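Local structure of B-agarase (Agarivorans gilvus, 5Z6P) at residues N94-F99 and S136-L141; Y598-K603 and A634-V639. The protein is a beta-agarase of glycoside hydrolase family 50, which probably hydrolyses the beta-1,4 linkages of agarose. One frame throughout, in Å; residues are numbered along the deposited sequence.

Overall arrangement
Interaction 1 joins two antiparallel strands of the agarase CBM-like domain. Interaction 2 lies in the part of the chain related to the beta-galactosidase family. There, residues 634-639 lie against the long helix 581-609 and lead into strand 640-643. The two contacts do not touch. The centres of interaction 1 and interaction 2 are about 48 Å apart. The nearest atoms of interaction 1 and interaction 2 are about 36 Å apart. They sit on opposite sides of the centre of the chain, and 94-99/136-141 is complete in sequence before 598-603 begins. Interaction 1 is buried and held mainly by backbone bonds. Interaction 2 is partly buried and relies on side chains.

Interaction 1: N94-F99 and S136-L141; sequences NFCFAF and SFMVEL
Phe95 and Leu141 meet at one end of the strand pair. Phe95 CZ lies 4.0 Å from Leu141 CB, and Phe95 CE2 touches Leu141 CD1. The ring arrives there because CG sits between the backbone N and the carbonyl carbon (chi1 76°). Leu141 N also donates to Phe95 O. Next, Cys96 and Glu140 form a non-hydrogen-bonded pair. Cys96 SG lies 3.5 Å from Met138 CE and 3.6 Å from Glu140 CB. The Glu140 carboxylate is bonded elsewhere, to Cys151 N and Ser211 OG. Phe97 forms a hydrogen-bonded pair with Val139. Val139 N to Phe97 O is short and fairly straight (2.8 Å, 165° at H). The return bond from Phe97 N to Val139 O is more bent, at 138°. Ala98 CB then rests 3.8 Å from Met138 SD. Phe99 closes the run, giving and taking a backbone bond with Phe137. Phe99 CE2 lies 4.4 Å from Phe137 CD2. Phe97, Phe99, Phe137 and Val139 share one face; Phe99 meets strand 109-117, Phe137 meets 122-129, and Val139 meets both. Strand 135-140 runs antiparallel to 95-103 and parallel to 168-174, while 199-210 pairs with 95-103. This is an inner antiparallel pair of a mixed beta arrangement in the CBM-like domain.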
ATOM      1  N   ASN A  94       5.097 -30.367  11.387  1.00 34.44           N
ATOM      2  CA  ASN A  94       4.692 -29.377  10.400  1.00 33.02           C
ATOM      3  C   ASN A  94       3.209 -29.489  10.085  1.00 32.60           C
ATOM      4  O   ASN A  94       2.740 -30.546   9.686  1.00 35.23           O
ATOM      5  CB  ASN A  94       5.504 -29.539   9.119  1.00 33.10           C
ATOM      6  CG  ASN A  94       6.977 -29.249   9.323  1.00 39.81           C
ATOM      7  OD1 ASN A  94       7.356 -28.424  10.155  1.00 38.08           O
ATOM      8  ND2 ASN A  94       7.815 -29.924   8.558  1.00 42.98           N
ATOM      9  N   PHE A  95       2.476 -28.394  10.243  1.00 30.65           N
ATOM     10  CA  PHE A  95       1.023 -28.437  10.094  1.00 30.58           C
ATOM     11  C   PHE A  95       0.393 -27.092   9.721  1.00 28.66           C
ATOM     12  O   PHE A  95       1.022 -26.041   9.835  1.00 25.32           O
ATOM     13  CB  PHE A  95       0.391 -28.925  11.396  1.00 27.39           C
ATOM     14  CG  PHE A  95       0.363 -27.885  12.471  1.00 27.58           C
ATOM     15  CD1 PHE A  95       1.477 -27.657  13.256  1.00 26.69           C
ATOM     16  CD2 PHE A  95      -0.767 -27.122  12.685  1.00 26.78           C
ATOM     17  CE1 PHE A  95       1.460 -26.702  14.230  1.00 30.95           C
ATOM     18  CE2 PHE A  95      -0.790 -26.153  13.664  1.00 29.96           C
ATOM     19  CZ  PHE A  95       0.324 -25.942  14.439  1.00 33.69           C
ATOM     20  N   CYS A  96      -0.869 -27.151   9.305  1.00 29.99           N
ATOM     21  CA  CYS A  96      -1.686 -25.965   9.065  1.00 26.22           C
ATOM     22  C   CYS A  96      -2.969 -25.958   9.902  1.00 28.24           C
ATOM     23  O   CYS A  96      -3.577 -27.000  10.167  1.00 26.45           O
ATOM     24  CB  CYS A  96      -2.078 -25.858   7.592  1.00 26.46           C
ATOM     25  SG  CYS A  96      -0.715 -25.823   6.423  1.00 31.78           S
ATOM     26  N   PHE A  97      -3.373 -24.769  10.321  1.00 26.63           N
ATOM     27  CA  PHE A  97      -4.748 -24.554  10.725  1.00 23.80           C
ATOM     28  C   PHE A  97      -5.558 -24.436   9.432  1.00 24.81           C
ATOM     29  O   PHE A  97      -5.182 -23.702   8.526  1.00 24.62           O
ATOM     30  CB  PHE A  97      -4.884 -23.307  11.602  1.00 22.89           C
ATOM     31  CG  PHE A  97      -6.301 -22.886  11.831  1.00 24.61           C
ATOM     32  CD1 PHE A  97      -7.098 -23.557  12.738  1.00 26.02           C
ATOM     33  CD2 PHE A  97      -6.844 -21.825  11.124  1.00 25.89           C
ATOM     34  CE1 PHE A  97      -8.417 -23.174  12.942  1.00 27.33           C
ATOM     35  CE2 PHE A  97      -8.163 -21.439  11.322  1.00 24.88           C
ATOM     36  CZ  PHE A  97      -8.946 -22.113  12.231  1.00 25.32           C
ATOM     37  N   ALA A  98      -6.647 -25.186   9.328  1.00 24.80           N
ATOM     38  CA  ALA A  98      -7.384 -25.261   8.078  1.00 22.08           C
ATOM     39  C   ALA A  98      -8.897 -25.253   8.287  1.00 23.20           C
ATOM     40  O   ALA A  98      -9.394 -25.584   9.358  1.00 24.12           O
ATOM     41  CB  ALA A  98      -6.977 -26.493   7.314  1.00 24.20           C
ATOM     42  N   PHE A  99      -9.616 -24.854   7.249  1.00 23.56           N
ATOM     43  CA  PHE A  99     -11.069 -24.947   7.233  1.00 24.09           C
ATOM     44  C   PHE A  99     -11.552 -24.849   5.798  1.00 23.99           C
ATOM     45  O   PHE A  99     -10.817 -24.425   4.910  1.00 21.79           O
ATOM     46  CB  PHE A  99     -11.710 -23.849   8.089  1.00 22.48           C
ATOM     47  CG  PHE A  99     -11.360 -22.452   7.659  1.00 21.12           C
ATOM     48  CD1 PHE A  99     -10.243 -21.817   8.174  1.00 22.31           C
ATOM     49  CD2 PHE A  99     -12.150 -21.772   6.751  1.00 22.67           C
ATOM     50  CE1 PHE A  99      -9.918 -20.536   7.787  1.00 19.26           C
ATOM     51  CE2 PHE A  99     -11.831 -20.489   6.367  1.00 20.19           C
ATOM     52  CZ  PHE A  99     -10.708 -19.881   6.878  1.00 21.64           C
ATOM     53  N   SER A 136     -10.738 -25.492   0.074  1.00 23.70           N
ATOM     54  CA  SER A 136     -10.037 -25.744   1.338  1.00 23.37           C
ATOM     55  C   SER A 136      -8.950 -24.702   1.543  1.00 25.15           C
ATOM     56  O   SER A 136      -8.215 -24.405   0.618  1.00 26.26           O
ATOM     57  CB  SER A 136      -9.408 -27.140   1.386  1.00 28.83           C
ATOM     58  OG  SER A 136     -10.364 -28.112   1.756  1.00 34.09           O
ATOM     59  N   PHE A 137      -8.847 -24.151   2.750  1.00 21.12           N
ATOM     60  CA  PHE A 137      -7.861 -23.119   3.040  1.00 18.37           C
ATOM     61  C   PHE A 137      -6.915 -23.566   4.141  1.00 19.54           C
ATOM     62  O   PHE A 137      -7.335 -24.167   5.111  1.00 25.61           O
ATOM     63  CB  PHE A 137      -8.546 -21.804   3.422  1.00 16.35           C
ATOM     64  CG  PHE A 137      -9.380 -21.223   2.321  1.00 18.71           C
ATOM     65  CD1 PHE A 137      -8.800 -20.452   1.339  1.00 20.20           C
ATOM     66  CD2 PHE A 137     -10.737 -21.480   2.248  1.00 18.54           C
ATOM     67  CE1 PHE A 137      -9.547 -19.938   0.317  1.00 18.26           C
ATOM     68  CE2 PHE A 137     -11.488 -20.958   1.243  1.00 22.19           C
ATOM     69  CZ  PHE A 137     -10.891 -20.184   0.266  1.00 22.30           C
ATOM     70  N   MET A 138      -5.629 -23.279   3.969  1.00 20.56           N
ATOM     71  CA  MET A 138      -4.596 -23.718   4.899  1.00 17.78           C
ATOM     72  C   MET A 138      -3.750 -22.543   5.361  1.00 22.46           C
ATOM     73  O   MET A 138      -3.261 -21.766   4.544  1.00 22.68           O
ATOM     74  CB  MET A 138      -3.692 -24.760   4.250  1.00 24.55           C
ATOM     75  CG  MET A 138      -4.412 -25.936   3.612  1.00 32.62           C
ATOM     76  SD  MET A 138      -4.379 -27.393   4.668  1.00 38.92           S
ATOM     77  CE  MET A 138      -2.700 -27.996   4.444  1.00 37.90           C
ATOM     78  N   VAL A 139      -3.586 -22.411   6.669  1.00 21.58           N
ATOM     79  CA  VAL A 139      -2.695 -21.410   7.226  1.00 21.46           C
ATOM     80  C   VAL A 139      -1.540 -22.131   7.922  1.00 27.86           C
ATOM     81  O   VAL A 139      -1.723 -22.715   8.988  1.00 26.15           O
ATOM     82  CB  VAL A 139      -3.416 -20.493   8.217  1.00 20.28           C
ATOM     83  CG1 VAL A 139      -2.487 -19.393   8.686  1.00 24.17           C
ATOM     84  CG2 VAL A 139      -4.654 -19.904   7.576  1.00 20.01           C
ATOM     85  N   GLU A 140      -0.360 -22.108   7.302  1.00 26.88           N
ATOM     86  CA  GLU A 140       0.761 -22.898   7.787  1.00 23.92           C
ATOM     87  C   GLU A 140       1.452 -22.212   8.939  1.00 25.22           C
ATOM     88  O   GLU A 140       1.954 -21.107   8.806  1.00 28.33           O
ATOM     89  CB  GLU A 140       1.769 -23.179   6.673  1.00 28.11           C
ATOM     90  CG  GLU A 140       3.045 -23.852   7.191  1.00 29.98           C
ATOM     91  CD  GLU A 140       3.806 -24.607   6.115  1.00 28.70           C
ATOM     92  OE1 GLU A 140       3.229 -25.532   5.504  1.00 30.44           O
ATOM     93  OE2 GLU A 140       4.977 -24.262   5.875  1.00 28.00           O
ATOM     94  N   LEU A 141       1.460 -22.887  10.077  1.00 28.46           N
ATOM     95  CA  LEU A 141       2.009 -22.330  11.298  1.00 29.62           C
ATOM     96  C   LEU A 141       3.386 -22.919  11.604  1.00 26.62           C
ATOM     97  O   LEU A 141       4.104 -22.416  12.452  1.00 30.91           O
ATOM     98  CB  LEU A 141       1.051 -22.570  12.468  1.00 26.56           C
ATOM     99  CG  LEU A 141      -0.221 -21.714  12.494  1.00 27.64           C
ATOM    100  CD1 LEU A 141      -1.156 -22.142  13.611  1.00 24.92           C
ATOM    101  CD2 LEU A 141       0.128 -20.249  12.633  1.00 28.74           C
TER

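Interaction 2: Y598-K603 and A634-V639; sequences YFRVVK and AKHVDV
His636 lays its imidazole against the backbone of helix residue Arg600. Arg600 CA stands 3.7 Å above the His636 ring plane, over its centre. Arg600 CB makes a CH-pi contact on that face, 3.8 Å from the His636 ring centroid and 20° off the normal. The histidine CG is anti to its carbonyl carbon (chi1 -60°), which turns the ring onto the helix. Phe599 CB packs against His636 CB at 4.0 Å. Farther in, Phe599 CD1 meets Val637 CG1 at 4.1 Å, the two side chains lying side by side and pointing the same way. Tyr598 CD2 lies over one face of the Phe599 ring, and Trp512 and Tyr615 also touch this residue. This is the closely packed part.

The outer side is polar and partly exposed. Lys603 runs across His636 at about a right angle, with CD at the edge of the imidazole. Its chain is extended to CE and bends at its last torsion, bringing Lys603 NZ 2.8 Å from His636 O. The donor stands 29° out of that carbonyl plane. A water beside NZ is doubtfully close. The Arg600 guanidinium leads away to a salt bridge with Glu597.

The Lys603 ammonium thus ties the helix to a loop carbonyl. Its charge may somewhat disfavour protonation of the imidazole, though Glu597 pairs with Arg600 and the Asp638 carboxylate is near the ammonium.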
ATOM      1  N   TYR A 598       6.667  20.569  10.834  1.00 11.14           N
ATOM      2  CA  TYR A 598       7.080  19.875   9.614  1.00 12.23           C
ATOM      3  C   TYR A 598       6.304  20.456   8.411  1.00 13.43           C
ATOM      4  O   TYR A 598       6.883  20.852   7.410  1.00 12.04           O
ATOM      5  CB  TYR A 598       6.852  18.359   9.714  1.00 14.75           C
ATOM      6  CG  TYR A 598       6.935  17.626   8.370  1.00 12.08           C
ATOM      7  CD1 TYR A 598       8.147  17.165   7.873  1.00 11.57           C
ATOM      8  CD2 TYR A 598       5.789  17.399   7.610  1.00 13.00           C
ATOM      9  CE1 TYR A 598       8.217  16.494   6.627  1.00 15.17           C
ATOM     10  CE2 TYR A 598       5.838  16.745   6.394  1.00 15.80           C
ATOM     11  CZ  TYR A 598       7.048  16.289   5.897  1.00 13.44           C
ATOM     12  OH  TYR A 598       7.060  15.652   4.678  1.00 14.21           O
ATOM     13  N   PHE A 599       4.984  20.519   8.529  1.00 14.70           N
ATOM     14  CA  PHE A 599       4.179  20.952   7.400  1.00 14.88           C
ATOM     15  C   PHE A 599       4.402  22.430   7.092  1.00 14.71           C
ATOM     16  O   PHE A 599       4.360  22.816   5.926  1.00 14.81           O
ATOM     17  CB  PHE A 599       2.700  20.644   7.648  1.00 15.28           C
ATOM     18  CG  PHE A 599       2.376  19.167   7.612  1.00 12.60           C
ATOM     19  CD1 PHE A 599       2.470  18.450   6.426  1.00 12.08           C
ATOM     20  CD2 PHE A 599       1.972  18.501   8.756  1.00 12.66           C
ATOM     21  CE1 PHE A 599       2.172  17.089   6.380  1.00 10.45           C
ATOM     22  CE2 PHE A 599       1.691  17.134   8.725  1.00 13.27           C
ATOM     23  CZ  PHE A 599       1.790  16.430   7.520  1.00 12.46           C
ATOM     24  N   ARG A 600       4.677  23.236   8.122  1.00 12.12           N
ATOM     25  CA  ARG A 600       4.931  24.671   7.937  1.00 12.14           C
ATOM     26  C   ARG A 600       6.214  24.894   7.151  1.00 12.24           C
ATOM     27  O   ARG A 600       6.246  25.696   6.210  1.00 11.38           O
ATOM     28  CB  ARG A 600       5.008  25.419   9.295  1.00 13.72           C
ATOM     29  CG  ARG A 600       5.108  26.960   9.186  1.00 13.28           C
ATOM     30  CD  ARG A 600       5.219  27.700  10.573  1.00 13.96           C
ATOM     31  NE  ARG A 600       6.599  27.662  11.046  1.00 17.57           N
ATOM     32  CZ  ARG A 600       7.517  28.586  10.784  1.00 15.99           C
ATOM     33  NH1 ARG A 600       7.210  29.671  10.087  1.00 16.18           N
ATOM     34  NH2 ARG A 600       8.750  28.430  11.232  1.00 17.75           N
ATOM     35  N   VAL A 601       7.274  24.181   7.531  1.00 12.77           N
ATOM     36  CA  VAL A 601       8.571  24.389   6.891  1.00 11.65           C
ATOM     37  C   VAL A 601       8.517  23.939   5.425  1.00 13.12           C
ATOM     38  O   VAL A 601       8.943  24.673   4.535  1.00 12.74           O
ATOM     39  CB  VAL A 601       9.716  23.656   7.630  1.00 13.52           C
ATOM     40  CG1 VAL A 601      10.976  23.713   6.825  1.00 12.34           C
ATOM     41  CG2 VAL A 601       9.945  24.274   9.030  1.00 16.42           C
ATOM     42  N   VAL A 602       7.955  22.760   5.178  1.00 11.03           N
ATOM     43  CA  VAL A 602       7.818  22.265   3.813  1.00 11.96           C
ATOM     44  C   VAL A 602       6.967  23.221   2.974  1.00 13.95           C
ATOM     45  O   VAL A 602       7.366  23.585   1.891  1.00 15.53           O
ATOM     46  CB  VAL A 602       7.198  20.856   3.748  1.00 15.31           C
ATOM     47  CG1 VAL A 602       6.934  20.461   2.281  1.00 11.79           C
ATOM     48  CG2 VAL A 602       8.102  19.823   4.433  1.00 10.73           C
ATOM     49  N   LYS A 603       5.810  23.631   3.477  1.00 12.82           N
ATOM     50  CA  LYS A 603       4.973  24.597   2.747  1.00 15.45           C
ATOM     51  C   LYS A 603       5.789  25.837   2.363  1.00 15.45           C
ATOM     52  O   LYS A 603       5.782  26.278   1.212  1.00 12.96           O
ATOM     53  CB  LYS A 603       3.748  25.002   3.586  1.00 13.76           C
ATOM     54  CG  LYS A 603       2.781  25.937   2.888  1.00 17.45           C
ATOM     55  CD  LYS A 603       1.893  26.658   3.888  1.00 20.03           C
ATOM     56  CE  LYS A 603       0.911  27.619   3.206  1.00 31.33           C
ATOM     57  NZ  LYS A 603      -0.495  27.098   3.173  1.00 29.37           N
ATOM     58  N   ALA A 634      -3.681  19.982   7.767  1.00 14.32           N
ATOM     59  CA  ALA A 634      -4.743  20.875   7.344  1.00 15.22           C
ATOM     60  C   ALA A 634      -4.367  22.377   7.478  1.00 15.33           C
ATOM     61  O   ALA A 634      -4.893  23.196   6.748  1.00 14.75           O
ATOM     62  CB  ALA A 634      -6.030  20.556   8.134  1.00 14.45           C
ATOM     63  N   LYS A 635      -3.421  22.716   8.363  1.00 16.20           N
ATOM     64  CA  LYS A 635      -3.005  24.116   8.578  1.00 15.44           C
ATOM     65  C   LYS A 635      -2.201  24.655   7.412  1.00 16.82           C
ATOM     66  O   LYS A 635      -2.136  25.858   7.210  1.00 14.47           O
ATOM     67  CB  LYS A 635      -2.149  24.272   9.851  1.00 13.82           C
ATOM     68  CG  LYS A 635      -2.794  23.775  11.120  1.00 16.59           C
ATOM     69  CD  LYS A 635      -1.899  23.991  12.339  1.00 14.52           C
ATOM     70  CE  LYS A 635      -2.547  23.399  13.576  1.00 14.59           C
ATOM     71  NZ  LYS A 635      -1.612  23.389  14.722  1.00 13.36           N
ATOM     72  N   HIS A 636      -1.556  23.762   6.667  1.00 13.73           N
ATOM     73  CA  HIS A 636      -0.532  24.203   5.733  1.00 16.12           C
ATOM     74  C   HIS A 636      -0.629  23.618   4.310  1.00 15.17           C
ATOM     75  O   HIS A 636      -0.237  24.277   3.371  1.00 18.23           O
ATOM     76  CB  HIS A 636       0.865  23.910   6.322  1.00 14.03           C
ATOM     77  CG  HIS A 636       1.126  24.608   7.623  1.00 13.63           C
ATOM     78  ND1 HIS A 636       1.381  25.963   7.705  1.00 11.10           N
ATOM     79  CD2 HIS A 636       1.152  24.153   8.902  1.00 10.02           C
ATOM     80  CE1 HIS A 636       1.534  26.306   8.969  1.00 14.14           C
ATOM     81  NE2 HIS A 636       1.400  25.229   9.716  1.00 12.88           N
ATOM     82  N   VAL A 637      -1.138  22.402   4.143  1.00 14.76           N
ATOM     83  CA  VAL A 637      -1.214  21.852   2.798  1.00 12.84           C
ATOM     84  C   VAL A 637      -2.365  22.468   2.010  1.00 15.67           C
ATOM     85  O   VAL A 637      -3.282  23.057   2.575  1.00 16.28           O
ATOM     86  CB  VAL A 637      -1.365  20.312   2.804  1.00 16.09           C
ATOM     87  CG1 VAL A 637      -0.257  19.675   3.647  1.00 11.84           C
ATOM     88  CG2 VAL A 637      -2.731  19.903   3.289  1.00 11.90           C
ATOM     89  N   ASP A 638      -2.301  22.339   0.694  1.00 14.93           N
ATOM     90  CA  ASP A 638      -3.393  22.747  -0.146  1.00 14.17           C
ATOM     91  C   ASP A 638      -4.412  21.599  -0.277  1.00 18.05           C
ATOM     92  O   ASP A 638      -5.629  21.826  -0.306  1.00 15.79           O
ATOM     93  CB  ASP A 638      -2.862  23.183  -1.499  1.00 15.48           C
ATOM     94  CG  ASP A 638      -1.993  24.429  -1.410  1.00 14.79           C
ATOM     95  OD1 ASP A 638      -2.433  25.440  -0.842  1.00 23.94           O
ATOM     96  OD2 ASP A 638      -0.872  24.399  -1.913  1.00 13.52           O
ATOM     97  N   VAL A 639      -3.897  20.374  -0.352  1.00 14.66           N
ATOM     98  CA  VAL A 639      -4.718  19.178  -0.424  1.00 13.92           C
ATOM     99  C   VAL A 639      -4.141  18.165   0.531  1.00 15.43           C
ATOM    100  O   VAL A 639      -2.923  17.970   0.548  1.00 14.69           O
ATOM    101  CB  VAL A 639      -4.755  18.563  -1.843  1.00 14.37           C
ATOM    102  CG1 VAL A 639      -5.609  17.292  -1.856  1.00 13.09           C
ATOM    103  CG2 VAL A 639      -5.249  19.548  -2.854  1.00 13.40           C
TER
HETATM  104  O   HOH W   1      -2.774  27.154   4.184  1.00 30.27           O